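Local coordinates for chorismate mutase (Helicobacter pylori, PDB 6AL9), which probably catalyses the rearrangement of chorismate to prephenate, as a two-chain, all-helical enzyme of the type II chorismate mutase family, at residues K29-A34 and R84-N89; K36-K41 and N89-L94; K50-I55 and E78-S83. All blocks are in the same frame, centred on the assembly; numbering follows the deposited sequence.

Contact 1: K29-A34 and R84-N89; sequences KRLEIA and RKFQEN. With PHB (p-hydroxybenzoic acid), chain E; PYR (pyruvic acid), chain D.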
loop_
_atom_site.group_PDB
_atom_site.type_symbol
_atom_site.label_atom_id
_atom_site.label_comp_id
_atom_site.label_asym_id
_atom_site.label_seq_id
_atom_site.Cartn_x
_atom_site.Cartn_y
_atom_site.Cartn_z
ATOM N N LYS B 29 -6.254 6.840 6.380
ATOM C CA LYS B 29 -5.728 7.899 7.266
ATOM C C LYS B 29 -4.743 8.768 6.523
ATOM O O LYS B 29 -4.639 9.963 6.791
ATOM C CB LYS B 29 -5.009 7.300 8.482
ATOM C CG LYS B 29 -5.908 6.884 9.638
ATOM C CD LYS B 29 -5.607 5.467 10.153
ATOM C CE LYS B 29 -5.976 5.280 11.622
ATOM N NZ LYS B 29 -4.970 5.931 12.517
ATOM N N ARG B 30 -4.011 8.164 5.587
ATOM C CA ARG B 30 -3.001 8.902 4.824
ATOM C C ARG B 30 -3.645 9.854 3.842
ATOM O O ARG B 30 -3.104 10.920 3.535
ATOM C CB ARG B 30 -2.022 7.958 4.113
ATOM C CG ARG B 30 -0.767 8.637 3.597
ATOM C CD ARG B 30 -0.038 7.717 2.617
ATOM N NE ARG B 30 1.378 8.028 2.466
ATOM C CZ ARG B 30 1.847 9.051 1.758
ATOM N NH1 ARG B 30 1.017 9.849 1.085
ATOM N NH2 ARG B 30 3.154 9.265 1.679
ATOM N N LEU B 31 -4.823 9.494 3.368
ATOM C CA LEU B 31 -5.598 10.426 2.572
ATOM C C LEU B 31 -6.214 11.555 3.402
ATOM O O LEU B 31 -6.372 12.660 2.919
ATOM C CB LEU B 31 -6.693 9.661 1.826
ATOM C CG LEU B 31 -6.173 8.664 0.813
ATOM C CD1 LEU B 31 -7.341 8.217 -0.055
ATOM C CD2 LEU B 31 -5.043 9.313 -0.004
ATOM N N GLU B 32 -6.582 11.285 4.648
ATOM C CA GLU B 32 -7.125 12.345 5.505
ATOM C C GLU B 32 -6.052 13.402 5.797
ATOM O O GLU B 32 -6.318 14.609 5.758
ATOM C CB GLU B 32 -7.712 11.755 6.790
ATOM C CG GLU B 32 -7.877 12.743 7.943
ATOM C CD GLU B 32 -9.049 13.716 7.806
ATOM O OE1 GLU B 32 -9.882 13.559 6.864
ATOM O OE2 GLU B 32 -9.126 14.646 8.669
ATOM N N ILE B 33 -4.832 12.939 6.059
ATOM C CA ILE B 33 -3.698 13.845 6.225
ATOM C C ILE B 33 -3.390 14.609 4.958
ATOM O O ILE B 33 -3.110 15.790 5.003
ATOM C CB ILE B 33 -2.420 13.128 6.706
ATOM C CG1 ILE B 33 -2.635 12.562 8.097
ATOM C CG2 ILE B 33 -1.254 14.113 6.795
ATOM C CD1 ILE B 33 -1.559 11.605 8.510
ATOM N N ALA B 34 -3.441 13.932 3.823
ATOM C CA ALA B 34 -3.203 14.583 2.543
ATOM C C ALA B 34 -4.293 15.611 2.237
ATOM O O ALA B 34 -4.048 16.591 1.543
ATOM C CB ALA B 34 -3.121 13.538 1.425
ATOM N N ARG B 84 -2.141 12.103 -4.869
ATOM C CA ARG B 84 -2.138 13.286 -5.741
ATOM C C ARG B 84 -3.502 13.539 -6.370
ATOM O O ARG B 84 -4.032 14.648 -6.291
ATOM C CB ARG B 84 -1.129 13.115 -6.884
ATOM C CG ARG B 84 -0.022 14.136 -6.928
ATOM C CD ARG B 84 0.855 13.947 -8.159
ATOM N NE ARG B 84 1.961 13.062 -7.839
ATOM C CZ ARG B 84 2.264 11.941 -8.501
ATOM N NH1 ARG B 84 1.555 11.565 -9.566
ATOM N NH2 ARG B 84 3.291 11.191 -8.100
ATOM N N LYS B 85 -4.042 12.522 -7.037
ATOM C CA LYS B 85 -5.378 12.610 -7.632
ATOM C C LYS B 85 -6.445 12.981 -6.582
ATOM O O LYS B 85 -7.332 13.797 -6.839
ATOM C CB LYS B 85 -5.750 11.288 -8.312
ATOM C CG LYS B 85 -5.303 11.190 -9.779
ATOM C CD LYS B 85 -4.883 9.786 -10.220
ATOM C CE LYS B 85 -5.887 8.718 -9.762
ATOM N NZ LYS B 85 -6.003 7.515 -10.643
ATOM N N PHE B 86 -6.352 12.373 -5.405
ATOM C CA PHE B 86 -7.321 12.619 -4.355
ATOM C C PHE B 86 -7.315 14.102 -3.940
ATOM O O PHE B 86 -8.380 14.736 -3.845
ATOM C CB PHE B 86 -7.042 11.704 -3.163
ATOM C CG PHE B 86 -7.796 12.081 -1.926
ATOM C CD1 PHE B 86 -9.165 11.929 -1.869
ATOM C CD2 PHE B 86 -7.129 12.586 -0.822
ATOM C CE1 PHE B 86 -9.858 12.282 -0.731
ATOM C CE2 PHE B 86 -7.819 12.933 0.321
ATOM C CZ PHE B 86 -9.177 12.779 0.369
ATOM N N GLN B 87 -6.109 14.641 -3.719
ATOM C CA GLN B 87 -5.911 16.040 -3.330
ATOM C C GLN B 87 -6.444 17.010 -4.395
ATOM O O GLN B 87 -7.122 17.999 -4.072
ATOM C CB GLN B 87 -4.427 16.324 -3.087
ATOM C CG GLN B 87 -3.896 15.845 -1.751
ATOM C CD GLN B 87 -2.383 16.008 -1.625
ATOM O OE1 GLN B 87 -1.621 15.232 -2.181
ATOM N NE2 GLN B 87 -1.955 17.000 -0.879
ATOM N N GLU B 88 -6.126 16.711 -5.652
ATOM C CA GLU B 88 -6.637 17.469 -6.800
ATOM C C GLU B 88 -8.144 17.517 -6.794
ATOM O O GLU B 88 -8.725 18.587 -6.917
ATOM C CB GLU B 88 -6.181 16.847 -8.130
ATOM C CG GLU B 88 -4.670 16.779 -8.319
ATOM C CD GLU B 88 -4.008 18.133 -8.555
ATOM O OE1 GLU B 88 -4.700 19.175 -8.586
ATOM O OE2 GLU B 88 -2.770 18.158 -8.690
ATOM N N ASN B 89 -8.776 16.354 -6.676
ATOM C CA ASN B 89 -10.219 16.278 -6.713
ATOM C C ASN B 89 -10.813 16.988 -5.543
ATOM O O ASN B 89 -11.730 17.741 -5.718
ATOM C CB ASN B 89 -10.693 14.846 -6.744
ATOM C CG ASN B 89 -10.357 14.166 -8.047
ATOM O OD1 ASN B 89 -10.576 14.715 -9.137
ATOM N ND2 ASN B 89 -9.813 12.966 -7.949
HETATM C "C1'" PHB E . 2.137 12.547 0.242
HETATM O "O1'" PHB E . 3.032 11.896 0.818
HETATM O "O2'" PHB E . 0.976 12.624 0.711
HETATM C C1 PHB E . 2.477 13.247 -1.044
HETATM C C2 PHB E . 1.495 13.531 -2.000
HETATM C C3 PHB E . 1.833 14.184 -3.187
HETATM C C4 PHB E . 3.157 14.553 -3.414
HETATM C C5 PHB E . 4.135 14.273 -2.458
HETATM C C6 PHB E . 3.798 13.621 -1.277
HETATM O O4 PHB E . 3.512 15.182 -4.566
HETATM C C PYR D . 3.042 17.141 0.438
HETATM O O PYR D . 3.726 17.841 -0.346
HETATM O OXT PYR D . 3.498 16.841 1.568
HETATM C CA PYR D . 1.705 16.690 0.005
HETATM O O3 PYR D . 1.154 17.233 -0.946
HETATM C CB PYR D . 1.014 15.572 0.730
#

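Contact 2: K36-K41 and N89-L94; sequences KIALIK and NALKEL. With PYR (pyruvic acid), chain D.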
loop_
_atom_site.group_PDB
_atom_site.type_symbol
_atom_site.label_atom_id
_atom_site.label_comp_id
_atom_site.label_asym_id
_atom_site.label_seq_id
_atom_site.Cartn_x
_atom_site.Cartn_y
_atom_site.Cartn_z
ATOM N N LYS B 36 -5.766 17.452 4.577
ATOM C CA LYS B 36 -5.352 18.600 5.367
ATOM C C LYS B 36 -4.227 19.374 4.685
ATOM O O LYS B 36 -4.270 20.607 4.643
ATOM C CB LYS B 36 -4.928 18.174 6.756
ATOM C CG LYS B 36 -6.091 17.728 7.619
ATOM C CD LYS B 36 -5.657 16.676 8.635
ATOM C CE LYS B 36 -6.102 17.016 10.040
ATOM N NZ LYS B 36 -6.485 15.776 10.767
ATOM N N ILE B 37 -3.240 18.664 4.122
ATOM C CA ILE B 37 -2.137 19.326 3.440
ATOM C C ILE B 37 -2.630 20.094 2.229
ATOM O O ILE B 37 -2.214 21.221 2.001
ATOM C CB ILE B 37 -1.037 18.338 3.009
ATOM C CG1 ILE B 37 -0.223 17.859 4.216
ATOM C CG2 ILE B 37 -0.075 18.984 2.013
ATOM C CD1 ILE B 37 0.492 16.555 3.951
ATOM N N ALA B 38 -3.507 19.489 1.442
ATOM C CA ALA B 38 -4.008 20.150 0.240
ATOM C C ALA B 38 -4.620 21.475 0.562
ATOM O O ALA B 38 -4.412 22.443 -0.165
ATOM C CB ALA B 38 -5.056 19.290 -0.437
ATOM N N LEU B 39 -5.389 21.498 1.649
ATOM C CA LEU B 39 -6.169 22.665 2.055
ATOM C C LEU B 39 -5.307 23.791 2.579
ATOM O O LEU B 39 -5.596 24.935 2.290
ATOM C CB LEU B 39 -7.195 22.279 3.131
ATOM C CG LEU B 39 -8.312 21.339 2.673
ATOM C CD1 LEU B 39 -9.230 20.963 3.830
ATOM C CD2 LEU B 39 -9.106 21.955 1.533
ATOM N N ILE B 40 -4.255 23.482 3.334
ATOM C CA ILE B 40 -3.313 24.512 3.763
ATOM C C ILE B 40 -2.385 24.995 2.648
ATOM O O ILE B 40 -1.642 25.940 2.850
ATOM C CB ILE B 40 -2.463 24.081 4.991
ATOM C CG1 ILE B 40 -1.539 22.925 4.649
ATOM C CG2 ILE B 40 -3.352 23.696 6.169
ATOM C CD1 ILE B 40 -0.425 22.705 5.654
ATOM N N LYS B 41 -2.406 24.379 1.474
ATOM C CA LYS B 41 -1.516 24.859 0.420
ATOM C C LYS B 41 -2.254 25.389 -0.789
ATOM O O LYS B 41 -2.033 26.518 -1.210
ATOM C CB LYS B 41 -0.533 23.776 0.006
ATOM C CG LYS B 41 0.514 23.480 1.061
ATOM C CD LYS B 41 1.930 23.632 0.525
ATOM C CE LYS B 41 2.827 24.366 1.519
ATOM N NZ LYS B 41 3.732 25.383 0.913
ATOM N N ASN B 89 -8.776 16.354 -6.676
ATOM C CA ASN B 89 -10.219 16.278 -6.713
ATOM C C ASN B 89 -10.813 16.988 -5.543
ATOM O O ASN B 89 -11.730 17.741 -5.718
ATOM C CB ASN B 89 -10.693 14.846 -6.744
ATOM C CG ASN B 89 -10.357 14.166 -8.047
ATOM O OD1 ASN B 89 -10.576 14.715 -9.137
ATOM N ND2 ASN B 89 -9.813 12.966 -7.949
ATOM N N ALA B 90 -10.261 16.798 -4.358
ATOM C CA ALA B 90 -10.704 17.561 -3.196
ATOM C C ALA B 90 -10.694 19.073 -3.455
ATOM O O ALA B 90 -11.683 19.756 -3.165
ATOM C CB ALA B 90 -9.853 17.227 -1.981
ATOM N N LEU B 91 -9.596 19.587 -4.013
ATOM C CA LEU B 91 -9.472 21.022 -4.317
ATOM C C LEU B 91 -10.419 21.518 -5.419
ATOM O O LEU B 91 -10.825 22.692 -5.417
ATOM C CB LEU B 91 -8.033 21.382 -4.709
ATOM C CG LEU B 91 -6.961 21.439 -3.625
ATOM C CD1 LEU B 91 -5.657 21.925 -4.222
ATOM C CD2 LEU B 91 -7.379 22.316 -2.453
ATOM N N LYS B 92 -10.747 20.648 -6.371
ATOM C CA LYS B 92 -11.685 21.008 -7.437
ATOM C C LYS B 92 -13.077 21.254 -6.899
ATOM O O LYS B 92 -13.730 22.194 -7.340
ATOM C CB LYS B 92 -11.770 19.901 -8.484
ATOM C CG LYS B 92 -10.632 19.932 -9.487
ATOM C CD LYS B 92 -10.787 18.865 -10.568
ATOM C CE LYS B 92 -9.888 19.160 -11.766
ATOM N NZ LYS B 92 -9.688 17.969 -12.640
ATOM N N GLU B 93 -13.527 20.374 -5.998
ATOM C CA GLU B 93 -14.891 20.396 -5.480
ATOM C C GLU B 93 -15.072 21.408 -4.358
ATOM O O GLU B 93 -16.154 22.004 -4.218
ATOM C CB GLU B 93 -15.310 19.031 -4.961
ATOM C CG GLU B 93 -16.785 18.981 -4.615
ATOM C CD GLU B 93 -17.178 17.711 -3.907
ATOM O OE1 GLU B 93 -16.340 16.787 -3.860
ATOM O OE2 GLU B 93 -18.323 17.645 -3.392
ATOM N N LEU B 94 -14.027 21.585 -3.553
ATOM C CA LEU B 94 -14.036 22.579 -2.471
ATOM C C LEU B 94 -13.303 23.870 -2.936
ATOM O O LEU B 94 -12.107 24.063 -2.696
ATOM C CB LEU B 94 -13.446 21.981 -1.163
ATOM C CG LEU B 94 -14.016 20.641 -0.616
ATOM C CD1 LEU B 94 -12.936 19.813 0.074
ATOM C CD2 LEU B 94 -15.206 20.818 0.325
HETATM C C PYR D . 3.042 17.141 0.438
HETATM O O PYR D . 3.726 17.841 -0.346
HETATM O OXT PYR D . 3.498 16.841 1.568
HETATM C CA PYR D . 1.705 16.690 0.005
HETATM O O3 PYR D . 1.154 17.233 -0.946
HETATM C CB PYR D . 1.014 15.572 0.730
#

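Contact 3: K50-I55 and E78-S83; sequences KREQEI and EVFKIS. With PHB (p-hydroxybenzoic acid), chain E.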
loop_
_atom_site.group_PDB
_atom_site.type_symbol
_atom_site.label_atom_id
_atom_site.label_comp_id
_atom_site.label_asym_id
_atom_site.label_seq_id
_atom_site.Cartn_x
_atom_site.Cartn_y
_atom_site.Cartn_z
ATOM N N LYS B 50 10.423 16.573 -5.008
ATOM C CA LYS B 50 11.469 16.539 -3.957
ATOM C C LYS B 50 11.009 15.743 -2.718
ATOM O O LYS B 50 11.729 14.863 -2.211
ATOM C CB LYS B 50 11.874 17.961 -3.551
ATOM C CG LYS B 50 13.017 18.023 -2.556
ATOM C CD LYS B 50 13.642 19.413 -2.470
ATOM C CE LYS B 50 14.310 19.798 -3.789
ATOM N NZ LYS B 50 15.063 21.088 -3.738
ATOM N N ARG B 51 9.804 16.048 -2.252
ATOM C CA ARG B 51 9.232 15.385 -1.103
ATOM C C ARG B 51 9.038 13.867 -1.329
ATOM O O ARG B 51 9.420 13.061 -0.467
ATOM C CB ARG B 51 7.908 16.056 -0.734
ATOM C CG ARG B 51 7.044 15.332 0.303
ATOM C CD ARG B 51 7.678 15.286 1.678
ATOM N NE ARG B 51 6.793 14.618 2.612
ATOM C CZ ARG B 51 7.190 13.995 3.717
ATOM N NH1 ARG B 51 8.473 13.938 4.048
ATOM N NH2 ARG B 51 6.294 13.402 4.486
ATOM N N GLU B 52 8.460 13.488 -2.480
ATOM C CA GLU B 52 8.273 12.084 -2.834
ATOM C C GLU B 52 9.593 11.341 -2.774
ATOM O O GLU B 52 9.655 10.229 -2.256
ATOM C CB GLU B 52 7.672 11.938 -4.237
ATOM C CG GLU B 52 6.224 12.403 -4.367
ATOM C CD GLU B 52 5.610 12.081 -5.726
ATOM O OE1 GLU B 52 6.301 11.435 -6.559
ATOM O OE2 GLU B 52 4.427 12.486 -5.968
ATOM N N GLN B 53 10.647 11.944 -3.309
ATOM C CA GLN B 53 11.944 11.287 -3.374
ATOM C C GLN B 53 12.606 11.208 -1.999
ATOM O O GLN B 53 13.247 10.214 -1.691
ATOM C CB GLN B 53 12.867 11.989 -4.358
ATOM C CG GLN B 53 12.729 11.504 -5.784
ATOM C CD GLN B 53 13.033 10.015 -5.963
ATOM O OE1 GLN B 53 14.139 9.521 -5.684
ATOM N NE2 GLN B 53 12.056 9.304 -6.458
ATOM N N GLU B 54 12.445 12.242 -1.182
ATOM C CA GLU B 54 12.818 12.172 0.218
ATOM C C GLU B 54 12.117 11.037 0.992
ATOM O O GLU B 54 12.760 10.324 1.760
ATOM C CB GLU B 54 12.571 13.527 0.898
ATOM C CG GLU B 54 13.597 14.583 0.507
ATOM C CD GLU B 54 13.201 15.999 0.922
ATOM O OE1 GLU B 54 12.006 16.235 1.214
ATOM O OE2 GLU B 54 14.094 16.888 0.960
ATOM N N ILE B 55 10.812 10.853 0.778
ATOM C CA ILE B 55 10.081 9.744 1.398
ATOM C C ILE B 55 10.715 8.397 1.020
ATOM O O ILE B 55 11.106 7.609 1.899
ATOM C CB ILE B 55 8.566 9.766 1.017
ATOM C CG1 ILE B 55 7.890 10.946 1.709
ATOM C CG2 ILE B 55 7.883 8.483 1.446
ATOM C CD1 ILE B 55 6.426 11.177 1.385
ATOM N N GLU B 78 2.250 4.231 -6.888
ATOM C CA GLU B 78 0.805 4.114 -6.862
ATOM C C GLU B 78 0.203 4.921 -5.715
ATOM O O GLU B 78 -0.770 5.683 -5.917
ATOM C CB GLU B 78 0.422 2.649 -6.742
ATOM C CG GLU B 78 -1.065 2.379 -6.727
ATOM C CD GLU B 78 -1.780 2.846 -7.986
ATOM O OE1 GLU B 78 -3.017 3.013 -7.920
ATOM O OE2 GLU B 78 -1.127 3.030 -9.038
ATOM N N VAL B 79 0.780 4.756 -4.528
ATOM C CA VAL B 79 0.393 5.559 -3.379
ATOM C C VAL B 79 0.426 7.073 -3.625
ATOM O O VAL B 79 -0.508 7.793 -3.237
ATOM C CB VAL B 79 1.254 5.225 -2.145
ATOM C CG1 VAL B 79 0.945 6.173 -0.996
ATOM C CG2 VAL B 79 0.970 3.805 -1.700
ATOM N N PHE B 80 1.493 7.564 -4.250
ATOM C CA PHE B 80 1.617 8.988 -4.561
ATOM C C PHE B 80 0.608 9.393 -5.642
ATOM O O PHE B 80 0.025 10.472 -5.534
ATOM C CB PHE B 80 3.030 9.372 -5.040
ATOM C CG PHE B 80 4.129 9.229 -3.995
ATOM C CD1 PHE B 80 3.912 9.505 -2.670
ATOM C CD2 PHE B 80 5.377 8.803 -4.368
ATOM C CE1 PHE B 80 4.911 9.365 -1.741
ATOM C CE2 PHE B 80 6.387 8.663 -3.447
ATOM C CZ PHE B 80 6.151 8.936 -2.129
ATOM N N LYS B 81 0.407 8.554 -6.666
ATOM C CA LYS B 81 -0.702 8.762 -7.626
ATOM C C LYS B 81 -2.059 8.841 -6.952
ATOM O O LYS B 81 -2.816 9.758 -7.218
ATOM C CB LYS B 81 -0.752 7.683 -8.716
ATOM C CG LYS B 81 0.298 7.917 -9.784
ATOM C CD LYS B 81 0.132 7.020 -10.998
ATOM C CE LYS B 81 1.366 7.094 -11.902
ATOM N NZ LYS B 81 1.688 5.756 -12.494
ATOM N N ILE B 82 -2.369 7.869 -6.104
ATOM C CA ILE B 82 -3.627 7.897 -5.406
ATOM C C ILE B 82 -3.786 9.178 -4.574
ATOM O O ILE B 82 -4.799 9.853 -4.644
ATOM C CB ILE B 82 -3.760 6.713 -4.462
ATOM C CG1 ILE B 82 -4.065 5.436 -5.245
ATOM C CG2 ILE B 82 -4.877 6.978 -3.455
ATOM C CD1 ILE B 82 -3.881 4.203 -4.388
ATOM N N SER B 83 -2.768 9.492 -3.792
ATOM C CA SER B 83 -2.755 10.705 -2.965
ATOM C C SER B 83 -2.868 12.017 -3.756
ATOM O O SER B 83 -3.604 12.923 -3.350
ATOM C CB SER B 83 -1.495 10.708 -2.096
ATOM O OG SER B 83 -1.463 11.833 -1.237
HETATM C "C1'" PHB E . 2.137 12.547 0.242
HETATM O "O1'" PHB E . 3.032 11.896 0.818
HETATM O "O2'" PHB E . 0.976 12.624 0.711
HETATM C C1 PHB E . 2.477 13.247 -1.044
HETATM C C2 PHB E . 1.495 13.531 -2.000
HETATM C C3 PHB E . 1.833 14.184 -3.187
HETATM C C4 PHB E . 3.157 14.553 -3.414
HETATM C C5 PHB E . 4.135 14.273 -2.458
HETATM C C6 PHB E . 3.798 13.621 -1.277
HETATM O O4 PHB E . 3.512 15.182 -4.566
#

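Contact 1: K29-A34 and R84-N89
Gln87 NE2 lies between two carbonyl oxygens. It gives O3 of pyruvic acid a nearly straight hydrogen bond, 3.1 Å from NE2 to O3 with 166° at the hydrogen, while the backbone Ala34 O stands 3.2 Å from Gln87 NE2. The amide arrives there on a chain extended beyond CG, its first torsion (chi1 -79°) setting CG anti to the carbonyl carbon of Gln87. On the way it passes the methyl group of Ala34, whose CB is 4.0 Å from Gln87 CD. The second amide atom, Gln87 OE1, is 3.6 Å from C2 of p-hydroxybenzoic acid, which means that this single amide touches both ligands.

The two segments come from helix 9-41 and helix 69-93 of the all-helical type II chorismate mutase fold, whose dimer builds each pocket from both chains. The evidence here is direct: Arg13 of the second subunit is also hydrogen-bonded to the pyruvic acid, and Arg30 NE makes a salt bridge to Asp20 of that subunit. Arg30, extended from CG to NE, reaches the carboxylate of p-hydroxybenzoic acid through NH2, which donates a distinctly bent hydrogen bond of 2.8 Å to O1'; the acceptor lies at the edge of the guanidinium, near its plane.

Three residues back from Ala34 and one from Gln87, the contact becomes apolar. Leu31 CB sits over one face of the Phe86 ring in a CH-pi contact, 4.2 Å from the centroid and 28° off the ring normal. The backbone comes close as well, Leu31 O lying 3.0 Å from Phe86 CE2. Leu35 also packs against Phe86, and His66 of the second subunit meets this ring edge-to-face.

Contact 2: K36-K41 and N89-L94
Leu91 reaches across to Ala38 and presses its CD2 methyl against the backbone there, 3.7 Å from Leu91 CD2 to Ala38 O. This is the tight part of the contact. The first torsion of Leu91 (chi1 -74°) turns CG anti to its own carbonyl carbon and carries the branched end to helix 9-41, so that Leu91 CG lies 4.3 Å from Ala38 CB. Ala38 points its methyl group at helix 69-93, and with so short a side chain in between, the two CA atoms of Ala38 and Leu91 are 7.2 Å apart. The Ala38 O that Leu91 CD2 touches already accepts a backbone hydrogen bond from Lys41 N. Gln87 also packs on Ala38, and Ile46 and Gln42 on Leu91.

Toward solvent the fit is looser. Exposed Leu39 meets the same Leu91 methyl, but at 4.4 Å from CD2 to CD2, and Leu94, where the chain leaves helical geometry, is exposed too. On helix 9-41 the neighbouring Ile37 faces the ligand: its CD1 is 3.4 Å from CB of pyruvic acid, and its CG2 is 3.5 Å from the ligand CA. Leu12 of the second subunit backs Ile37. Where side chain meets side chain, only carbon atoms take part, and the one polar atom touched, Ala38 O, meets a methyl group; this is consistent with a contact held by apolar packing rather than by a directional polar bond.

Contact 3: K50-I55 and E78-S83
The pocket for p-hydroxybenzoic acid has one wall where Glu52 and Ile55 of helix 49-61 meet Phe80 of helix 69-93. Glu52 lies flat over a face of the Phe80 ring: its CG is in CH-pi contact 3.7 Å from the centroid, 12° off the normal, and the carboxylate stacks with its plane 14° from that of the ring. The two side chains run antiparallel, each overlapping the other's base, and Glu52 OE2 ends 3.5 Å from Phe80 CB.

Glu52 OE2 accepts a hydrogen bond of 3.2 Å from O4 of the ligand and also makes a salt bridge to Arg84, so two groups grip this oxygen. As in type II mutases generally, residues of several helices and both subunits enclose the site; here Arg51, whose CG packs beside the ligand ring, makes a salt bridge to Asp17 of the second subunit.

Ile55 and Phe80 point at each other from their two helices. Ile55 CG2 is at the ring edge, in plane, 4.0 Å from Phe80 CZ, while Ile55 CD1 lies 3.9 Å from Phe80 CE1 and 3.5 Å from ligand O1'. From helix 69-93, Ser83 OG donates a 3.2 Å hydrogen bond to ligand O2'.

How the contacts relate
From the N terminus, helix 9-41 supplies the first segments of contacts 1 and 2, then helix 49-61 the first segment of contact 3, and helix 69-93 returns to close all three. Contact 3 closes the shortest loop, and is nested inside those closed by contacts 1 and 2. Contacts 1 and 2 cross, their segments alternating along the chain, and they share Asn89; their centres are about 8 Å apart and both reach the pyruvic acid. Contacts 1 and 3 meet directly through the salt bridge of Arg84 to Glu52 and both touch p-hydroxybenzoic acid. Contacts 2 and 3 do not touch, with nearest atoms about 7 Å apart. Together they tie helices 9-41 and 49-61 to helix 69-93.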